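Local structure of AB hydrolase-1 domain-containing protein (Parabacteroides distasonis, 4Q34) at residues R4-D9 and F76-F81; Q39-A44 and R80-L85; F113-V118 and R256-E261. The protein is probably an esterase of the alpha/beta hydrolase family, although its natural substrate and physiological role are not established. One frame throughout, in Å; residues are numbered along the deposited sequence. Where two conformers were deposited one is given.

Interaction 1: residues R4-D9 and F76-F81; sequences RVLMVD and FLRRRF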
# COMPACT_ATOMS: atom_id res chain seq x y z
N ARG A 4 -5.66 -24.44 5.93
CA ARG A 4 -5.97 -24.27 4.50
C ARG A 4 -4.82 -23.53 3.81
O ARG A 4 -3.99 -22.88 4.49
CB ARG A 4 -7.31 -23.57 4.29
CG ARG A 4 -8.51 -24.35 4.84
CD ARG A 4 -9.75 -23.47 4.88
NE ARG A 4 -9.49 -22.23 5.59
CZ ARG A 4 -10.25 -21.14 5.50
NH1 ARG A 4 -11.32 -21.14 4.70
NH2 ARG A 4 -9.92 -20.04 6.18
N VAL A 5 -4.75 -23.67 2.47
CA VAL A 5 -3.63 -23.12 1.67
C VAL A 5 -4.10 -22.42 0.40
O VAL A 5 -4.88 -22.99 -0.39
CB VAL A 5 -2.59 -24.21 1.32
CG1 VAL A 5 -1.49 -23.69 0.38
CG2 VAL A 5 -1.98 -24.78 2.59
N LEU A 6 -3.62 -21.20 0.20
CA LEU A 6 -3.96 -20.43 -0.98
C LEU A 6 -2.89 -20.79 -2.02
O LEU A 6 -1.70 -20.69 -1.72
CB LEU A 6 -3.95 -18.95 -0.67
CG LEU A 6 -4.96 -18.48 0.35
CD1 LEU A 6 -4.56 -17.11 0.88
CD2 LEU A 6 -6.33 -18.41 -0.31
N MSE A 7 -3.34 -21.30 -3.16
CA MSE A 7 -2.44 -21.76 -4.23
C MSE A 7 -2.35 -20.62 -5.21
O MSE A 7 -3.22 -20.43 -6.08
CB MSE A 7 -2.92 -23.09 -4.83
CG MSE A 7 -3.05 -24.17 -3.75
SE MSE A 7 -3.62 -25.88 -4.53
CE MSE A 7 -2.30 -26.03 -6.00
N VAL A 8 -1.29 -19.85 -5.09
CA VAL A 8 -1.11 -18.63 -5.91
C VAL A 8 -0.25 -18.92 -7.15
O VAL A 8 0.92 -19.15 -7.06
CB VAL A 8 -0.53 -17.48 -5.07
CG1 VAL A 8 -0.34 -16.24 -5.92
CG2 VAL A 8 -1.42 -17.20 -3.86
N ASP A 9 -0.87 -18.89 -8.31
CA ASP A 9 -0.21 -19.13 -9.59
C ASP A 9 0.68 -17.92 -9.99
O ASP A 9 1.76 -18.09 -10.53
CB ASP A 9 -1.32 -19.32 -10.64
CG ASP A 9 -0.87 -20.06 -11.85
OD1 ASP A 9 0.22 -20.68 -11.84
OD2 ASP A 9 -1.68 -20.01 -12.80
N PHE A 76 -12.01 -14.57 -1.61
CA PHE A 76 -12.29 -14.76 -3.03
C PHE A 76 -11.15 -15.40 -3.79
O PHE A 76 -11.41 -16.11 -4.74
CB PHE A 76 -12.84 -13.48 -3.67
CG PHE A 76 -14.27 -13.25 -3.26
CD1 PHE A 76 -15.29 -13.99 -3.88
CD2 PHE A 76 -14.58 -12.48 -2.16
CE1 PHE A 76 -16.59 -13.86 -3.47
CE2 PHE A 76 -15.91 -12.34 -1.72
CZ PHE A 76 -16.90 -13.05 -2.37
N LEU A 77 -9.90 -15.20 -3.33
CA LEU A 77 -8.77 -15.92 -3.89
C LEU A 77 -8.94 -17.41 -3.64
O LEU A 77 -8.71 -18.23 -4.54
CB LEU A 77 -7.47 -15.43 -3.25
CG LEU A 77 -6.19 -16.06 -3.80
CD1 LEU A 77 -6.06 -15.78 -5.29
CD2 LEU A 77 -5.00 -15.53 -3.01
N ARG A 78 -9.37 -17.77 -2.44
CA ARG A 78 -9.61 -19.18 -2.08
C ARG A 78 -10.71 -19.80 -2.94
O ARG A 78 -10.68 -21.01 -3.25
CB ARG A 78 -9.92 -19.31 -0.59
CG ARG A 78 -9.99 -20.75 -0.15
CD ARG A 78 -10.10 -20.85 1.36
NE ARG A 78 -8.85 -20.45 2.00
CZ ARG A 78 -8.68 -19.34 2.71
NH1 ARG A 78 -9.72 -18.55 2.97
NH2 ARG A 78 -7.48 -19.07 3.22
N ARG A 79 -11.66 -19.00 -3.33
CA ARG A 79 -12.77 -19.39 -4.20
C ARG A 79 -12.45 -19.35 -5.69
O ARG A 79 -13.34 -19.44 -6.54
CB ARG A 79 -13.97 -18.51 -3.87
CG ARG A 79 -14.48 -18.73 -2.45
CD ARG A 79 -15.63 -17.84 -2.04
NE ARG A 79 -15.92 -18.09 -0.61
CZ ARG A 79 -17.08 -17.88 -0.01
NH1 ARG A 79 -18.13 -17.38 -0.67
NH2 ARG A 79 -17.18 -18.18 1.29
N ARG A 80 -11.16 -19.17 -5.97
CA ARG A 80 -10.56 -19.27 -7.29
C ARG A 80 -10.79 -18.10 -8.22
O ARG A 80 -10.75 -18.26 -9.42
CB ARG A 80 -10.93 -20.59 -7.98
CG ARG A 80 -10.48 -21.82 -7.21
CD ARG A 80 -10.37 -23.05 -8.13
NE ARG A 80 -11.11 -22.86 -9.38
CZ ARG A 80 -12.39 -23.18 -9.60
NH1 ARG A 80 -13.13 -23.77 -8.67
NH2 ARG A 80 -12.92 -22.92 -10.78
N PHE A 81 -11.06 -16.92 -7.65
CA PHE A 81 -11.08 -15.70 -8.43
C PHE A 81 -9.69 -15.03 -8.40
O PHE A 81 -9.04 -14.96 -7.33
CB PHE A 81 -12.08 -14.68 -7.90
CG PHE A 81 -13.53 -15.08 -8.04
CD1 PHE A 81 -14.12 -15.86 -7.06
CD2 PHE A 81 -14.30 -14.66 -9.12
CE1 PHE A 81 -15.45 -16.21 -7.15
CE2 PHE A 81 -15.64 -14.98 -9.20
CZ PHE A 81 -16.21 -15.76 -8.20
O HOH W 1 -12.72 -18.51 3.64
O HOH W 2 -4.66 -20.19 3.51
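Bends at chi3, -53° in Arg4 and -70° in Arg78, bring two guanidinium groups face to face between the loop leading into strand 6-8 and the last turn of helix 72-78. That helix ends in a Schellman motif: Phe81 N bonds back to Phe76 O and Arg80 N to Leu77 O, with Arg80 at positive phi. The guanidinium centres of Arg4 and Arg78 lie 3.6 Å apart and the planes are 24° from parallel. Arg4 was modelled in two conformers; the stack belongs to one and is doubtful for the other. The two positive charges are probably made tolerable by Glu70, which forms a salt bridge with Arg78 NH1 and a long, weak ion pair with Arg4 NH2. The other face of the Arg78 guanidinium rests on Leu6 CD2, and that methyl also reaches Arg78 CB at 3.7 Å, so the arginine is clamped between Arg4 and a buried leucine. Deeper in, Leu77 CD2 meets Val8 CG2 at 4.0 Å and Leu6 CD2 at 4.2 Å, an apolar seam joining helix to strand. Leu6 and Val8 also pair in an antiparallel ladder with a strand of the second subunit, so the helix end packs beside a sheet that crosses the interface. Water also links the segments: one molecule accepts from Arg78 NH2 at 3.0 Å and donates a weak bond to Arg4 O at 2.9 Å.

Interaction 2: residues Q39-A44 and R80-L85; sequences QKPVGA and RFCVYL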
# COMPACT_ATOMS: atom_id res chain seq x y z
N GLN A 39 -3.52 -11.09 -7.24
CA GLN A 39 -3.16 -12.50 -7.10
C GLN A 39 -4.07 -13.32 -7.97
O GLN A 39 -5.29 -13.10 -7.97
CB GLN A 39 -3.34 -12.91 -5.62
CG GLN A 39 -2.48 -12.14 -4.64
CD GLN A 39 -2.61 -12.64 -3.23
OE1 GLN A 39 -3.65 -12.44 -2.56
NE2 GLN A 39 -1.55 -13.23 -2.73
N LYS A 40 -3.47 -14.25 -8.74
CA LYS A 40 -4.19 -15.17 -9.60
C LYS A 40 -4.06 -16.56 -9.00
O LYS A 40 -2.93 -17.05 -8.82
CB LYS A 40 -3.57 -15.21 -11.01
CG LYS A 40 -3.45 -13.85 -11.65
CD LYS A 40 -3.34 -13.95 -13.17
CE LYS A 40 -3.15 -12.56 -13.78
NZ LYS A 40 -2.66 -12.62 -15.19
N PRO A 41 -5.17 -17.19 -8.64
CA PRO A 41 -5.13 -18.55 -8.14
C PRO A 41 -4.95 -19.58 -9.24
O PRO A 41 -5.25 -19.32 -10.42
CB PRO A 41 -6.47 -18.72 -7.46
CG PRO A 41 -7.41 -17.82 -8.23
CD PRO A 41 -6.55 -16.68 -8.77
N VAL A 42 -4.43 -20.73 -8.85
CA VAL A 42 -4.48 -21.90 -9.70
C VAL A 42 -5.93 -22.18 -10.06
O VAL A 42 -6.82 -22.13 -9.20
CB VAL A 42 -3.86 -23.12 -9.02
CG1 VAL A 42 -4.07 -24.42 -9.83
CG2 VAL A 42 -2.36 -22.91 -8.83
N GLY A 43 -6.16 -22.41 -11.35
CA GLY A 43 -7.48 -22.72 -11.85
C GLY A 43 -8.47 -21.55 -11.80
O GLY A 43 -9.65 -21.76 -11.57
N ALA A 44 -7.96 -20.33 -12.02
CA ALA A 44 -8.75 -19.12 -11.92
C ALA A 44 -9.97 -19.11 -12.83
O ALA A 44 -9.93 -19.59 -13.98
CB ALA A 44 -7.90 -17.90 -12.20
N ARG A 80 -11.16 -19.17 -5.97
CA ARG A 80 -10.56 -19.27 -7.29
C ARG A 80 -10.79 -18.10 -8.22
O ARG A 80 -10.75 -18.26 -9.42
CB ARG A 80 -10.93 -20.59 -7.98
CG ARG A 80 -10.48 -21.82 -7.21
CD ARG A 80 -10.37 -23.05 -8.13
NE ARG A 80 -11.11 -22.86 -9.38
CZ ARG A 80 -12.39 -23.18 -9.60
NH1 ARG A 80 -13.13 -23.77 -8.67
NH2 ARG A 80 -12.92 -22.92 -10.78
N PHE A 81 -11.06 -16.92 -7.65
CA PHE A 81 -11.08 -15.70 -8.43
C PHE A 81 -9.69 -15.03 -8.40
O PHE A 81 -9.04 -14.96 -7.33
CB PHE A 81 -12.08 -14.68 -7.90
CG PHE A 81 -13.53 -15.08 -8.04
CD1 PHE A 81 -14.12 -15.86 -7.06
CD2 PHE A 81 -14.30 -14.66 -9.12
CE1 PHE A 81 -15.45 -16.21 -7.15
CE2 PHE A 81 -15.64 -14.98 -9.20
CZ PHE A 81 -16.21 -15.76 -8.20
N CYS A 82 -9.28 -14.48 -9.55
CA CYS A 82 -8.22 -13.48 -9.58
C CYS A 82 -8.72 -12.26 -8.85
O CYS A 82 -9.84 -11.81 -9.12
CB CYS A 82 -7.80 -13.07 -10.99
SG CYS A 82 -7.21 -14.45 -11.96
N VAL A 83 -7.91 -11.74 -7.95
CA VAL A 83 -8.31 -10.61 -7.16
C VAL A 83 -7.30 -9.46 -7.36
O VAL A 83 -6.10 -9.67 -7.17
CB VAL A 83 -8.40 -10.96 -5.66
CG1 VAL A 83 -8.56 -9.73 -4.83
CG2 VAL A 83 -9.51 -11.97 -5.39
N TYR A 84 -7.83 -8.27 -7.67
CA TYR A 84 -7.07 -7.05 -7.85
C TYR A 84 -7.48 -6.07 -6.78
O TYR A 84 -8.62 -5.63 -6.74
CB TYR A 84 -7.32 -6.45 -9.25
CG TYR A 84 -6.73 -7.25 -10.34
CD1 TYR A 84 -7.29 -8.45 -10.72
CD2 TYR A 84 -5.56 -6.82 -10.99
CE1 TYR A 84 -6.70 -9.22 -11.73
CE2 TYR A 84 -4.98 -7.57 -12.00
CZ TYR A 84 -5.54 -8.77 -12.35
OH TYR A 84 -4.94 -9.49 -13.35
N LEU A 85 -6.58 -5.77 -5.87
CA LEU A 85 -6.83 -4.78 -4.81
C LEU A 85 -6.19 -3.46 -5.24
O LEU A 85 -5.02 -3.45 -5.65
CB LEU A 85 -6.21 -5.24 -3.47
CG LEU A 85 -6.90 -6.33 -2.60
CD1 LEU A 85 -6.64 -6.10 -1.13
CD2 LEU A 85 -8.40 -6.43 -2.82
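Gln39 and Val83 form an antiparallel hydrogen-bonded pair, a rung joining strand 28-41 to strand 83-87 in the main sheet of the alpha/beta hydrolase fold. Gln39 N gives to Val83 O at 2.9 Å, and Val83 N returns the bond to Gln39 O at 3.0 Å. Beyond this rung the first strand runs into a type II turn, Pro41 to Ala44, which folds back over the approach to strand 83-87. The Pro41 ring lies against the backbone from Arg80 to Cys82, its CG 3.4 Å from Arg80 C and its CD 3.4 Å from Phe81 O, and Leu77 also touches it. An alanine here would lose CG and CD and is likely to open a gap over the Arg80-Cys82 backbone and free the start of the turn to move. In one of its two conformers, Cys82 SG fits between Ala44 CB, at 3.5 Å, and the aliphatic part of Lys40. At the far end of the turn, Arg80 is nearly eclipsed at chi3, -18°, and this brings NE within 2.9 Å of Gly43 O; the N-H points almost straight at the oxygen (178°), in the guanidinium plane, although the nitrogen stands 39° out of the carbonyl plane. Farther out, the Gln39 amide is held at both ends: its NE2 bonds to Gln11 OE1 of its own chain, its OE1 to Gln11 NE2 of the second subunit.

Interaction 3: residues F113-V118 and R256-E261; sequences FNRFRV and RPELYE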
# COMPACT_ATOMS: atom_id res chain seq x y z
N PHE A 113 -16.67 6.62 13.78
CA PHE A 113 -17.30 5.46 14.46
C PHE A 113 -18.80 5.49 14.24
O PHE A 113 -19.42 4.51 13.88
CB PHE A 113 -16.92 5.56 15.93
CG PHE A 113 -17.45 4.46 16.81
CD1 PHE A 113 -18.71 4.56 17.39
CD2 PHE A 113 -16.64 3.38 17.16
CE1 PHE A 113 -19.17 3.57 18.26
CE2 PHE A 113 -17.09 2.41 18.04
CZ PHE A 113 -18.35 2.51 18.58
N ASN A 114 -19.40 6.65 14.48
CA ASN A 114 -20.84 6.83 14.23
C ASN A 114 -21.22 6.74 12.76
O ASN A 114 -22.16 6.06 12.41
CB ASN A 114 -21.28 8.19 14.75
CG ASN A 114 -21.30 8.27 16.24
OD1 ASN A 114 -20.60 7.54 16.93
ND2 ASN A 114 -22.09 9.18 16.77
N ARG A 115 -20.47 7.43 11.90
CA ARG A 115 -20.72 7.46 10.47
C ARG A 115 -20.71 6.06 9.85
O ARG A 115 -21.44 5.78 8.90
CB ARG A 115 -19.61 8.29 9.79
CG ARG A 115 -19.64 8.30 8.29
CD ARG A 115 -20.97 8.82 7.77
NE ARG A 115 -20.93 9.14 6.34
CZ ARG A 115 -21.93 9.75 5.70
NH1 ARG A 115 -23.03 10.09 6.35
NH2 ARG A 115 -21.81 10.04 4.42
N PHE A 116 -19.86 5.19 10.40
CA PHE A 116 -19.73 3.80 9.95
C PHE A 116 -20.72 2.84 10.60
O PHE A 116 -20.74 1.65 10.28
CB PHE A 116 -18.29 3.32 10.15
CG PHE A 116 -17.27 4.01 9.26
CD1 PHE A 116 -17.66 4.67 8.08
CD2 PHE A 116 -15.92 4.02 9.60
CE1 PHE A 116 -16.73 5.26 7.25
CE2 PHE A 116 -15.00 4.62 8.77
CZ PHE A 116 -15.40 5.22 7.59
N ARG A 117 -21.51 3.39 11.53
CA ARG A 117 -22.57 2.69 12.20
C ARG A 117 -22.04 1.50 13.01
O ARG A 117 -22.66 0.44 13.09
CB ARG A 117 -23.66 2.30 11.22
CG ARG A 117 -24.24 3.48 10.43
CD ARG A 117 -25.64 3.25 9.83
NE ARG A 117 -25.73 1.89 9.28
CZ ARG A 117 -25.20 1.50 8.13
NH1 ARG A 117 -24.57 2.37 7.36
NH2 ARG A 117 -25.25 0.23 7.79
N VAL A 118 -20.92 1.71 13.67
CA VAL A 118 -20.45 0.74 14.67
C VAL A 118 -21.28 0.95 15.94
O VAL A 118 -21.56 0.02 16.67
CB VAL A 118 -18.95 0.91 14.99
CG1 VAL A 118 -18.47 -0.11 16.00
CG2 VAL A 118 -18.14 0.78 13.71
N ARG A 256 -29.52 12.18 13.75
CA ARG A 256 -28.10 12.14 13.47
C ARG A 256 -27.84 11.88 11.97
O ARG A 256 -27.82 10.73 11.53
CB ARG A 256 -27.44 11.03 14.30
CG ARG A 256 -27.51 11.26 15.81
CD ARG A 256 -27.10 10.00 16.53
NE ARG A 256 -27.04 10.16 17.99
CZ ARG A 256 -26.07 10.80 18.66
NH1 ARG A 256 -25.06 11.38 18.03
NH2 ARG A 256 -26.14 10.87 19.98
N PRO A 257 -27.64 12.97 11.20
CA PRO A 257 -27.39 12.90 9.75
C PRO A 257 -26.21 12.02 9.38
O PRO A 257 -26.23 11.40 8.31
CB PRO A 257 -27.09 14.36 9.37
CG PRO A 257 -27.81 15.17 10.39
CD PRO A 257 -27.89 14.35 11.65
N GLU A 258 -25.19 11.94 10.24
CA GLU A 258 -24.07 11.02 9.96
C GLU A 258 -24.57 9.58 9.73
O GLU A 258 -23.98 8.86 8.92
CB GLU A 258 -23.02 11.03 11.06
CG GLU A 258 -22.27 12.35 11.25
CD GLU A 258 -21.14 12.61 10.25
OE1 GLU A 258 -20.82 11.78 9.38
OE2 GLU A 258 -20.54 13.70 10.34
N LEU A 259 -25.62 9.17 10.44
CA LEU A 259 -26.20 7.85 10.22
C LEU A 259 -27.40 7.86 9.27
O LEU A 259 -27.58 6.92 8.47
CB LEU A 259 -26.58 7.21 11.55
CG LEU A 259 -25.43 6.81 12.51
CD1 LEU A 259 -25.09 7.91 13.51
CD2 LEU A 259 -25.83 5.56 13.27
N TYR A 260 -28.20 8.92 9.33
CA TYR A 260 -29.46 8.94 8.57
C TYR A 260 -29.22 9.05 7.08
O TYR A 260 -30.00 8.55 6.30
CB TYR A 260 -30.43 10.03 9.08
CG TYR A 260 -31.80 9.92 8.48
CD1 TYR A 260 -32.67 8.90 8.87
CD2 TYR A 260 -32.22 10.77 7.48
CE1 TYR A 260 -33.92 8.76 8.31
CE2 TYR A 260 -33.48 10.64 6.91
CZ TYR A 260 -34.32 9.63 7.34
OH TYR A 260 -35.57 9.48 6.77
N GLU A 261 -28.10 9.63 6.68
CA GLU A 261 -27.77 9.67 5.27
C GLU A 261 -27.79 8.29 4.67
O GLU A 261 -28.16 8.16 3.51
CB GLU A 261 -26.41 10.31 5.05
CG GLU A 261 -26.46 11.80 5.27
CD GLU A 261 -25.23 12.55 4.78
OE1 GLU A 261 -24.22 11.90 4.40
OE2 GLU A 261 -25.29 13.80 4.77
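Glu261 OE1 takes two bonds from one guanidinium: Arg115 NH1 at 2.9 Å and Arg115 NH2 at 3.0 Å, an end-on salt bridge in which both nitrogens converge on a single oxygen. NH2 arrives nearly along the C-O axis, whereas NH1 comes from above the carboxylate, 49° out of its plane; the two flat groups are turned 68° against each other. The other oxygen, Glu261 OE2, is engaged by Leu220 N, so both carboxylate oxygens have partners. NH1 works twice, also giving a bond to the main-chain Glu258 O at 3.0 Å. Arg115 can do this because its CG stands anti to the backbone N and the chain then bends at chi2, 58°, carrying the guanidinium across to the first turns of the partner helix. The side chain of Glu258 plays a different part: its OE1 packs beside Arg115 CD at 3.4 Å and lies well out of the guanidinium plane, so any attraction for Arg115 NE, 4.0 Å away, is probably one of charge, since no N-H points at it; a glycerol molecule, probably from the crystallisation liquor, is hydrogen-bonded to this same oxygen. On the other flank Leu259 is the apolar partner. Its CG sits 3.4 Å from Asn114 O, and its CD2 meets the aliphatic Arg117 CG at 3.9 Å, while the charged end of Arg117 pairs with Glu199. Helix 109-115 closes in a Schellman motif with Arg117 at positive phi, and helix 257-277 starts just after Arg256 at its N-cap position: helix-end to helix-start packing within the alpha/beta hydrolase fold.

Interactions 1 and 2 are neighbours, their centres 7 Å apart. They share Arg80 and Phe81, and backbone bonds probably stitch them together, Asp9 N to Lys40 O at 2.8 Å among them. Both touch the second subunit: interaction 1 sets a helix end against the strand at the interface, and interaction 2 ties that neighbourhood into the main sheet. Interaction 3 lies about 34 Å from interaction 2, centre to centre, on the opposite side of the chain's centre, with no second subunit at its segments. Interaction 1 is a buried contact, whereas interactions 2 and 3 are partly buried. Chemistry follows place: buried aliphatics under stacked arginines, then strand bonds and a turn, and, where two helix ends meet, a salt bridge.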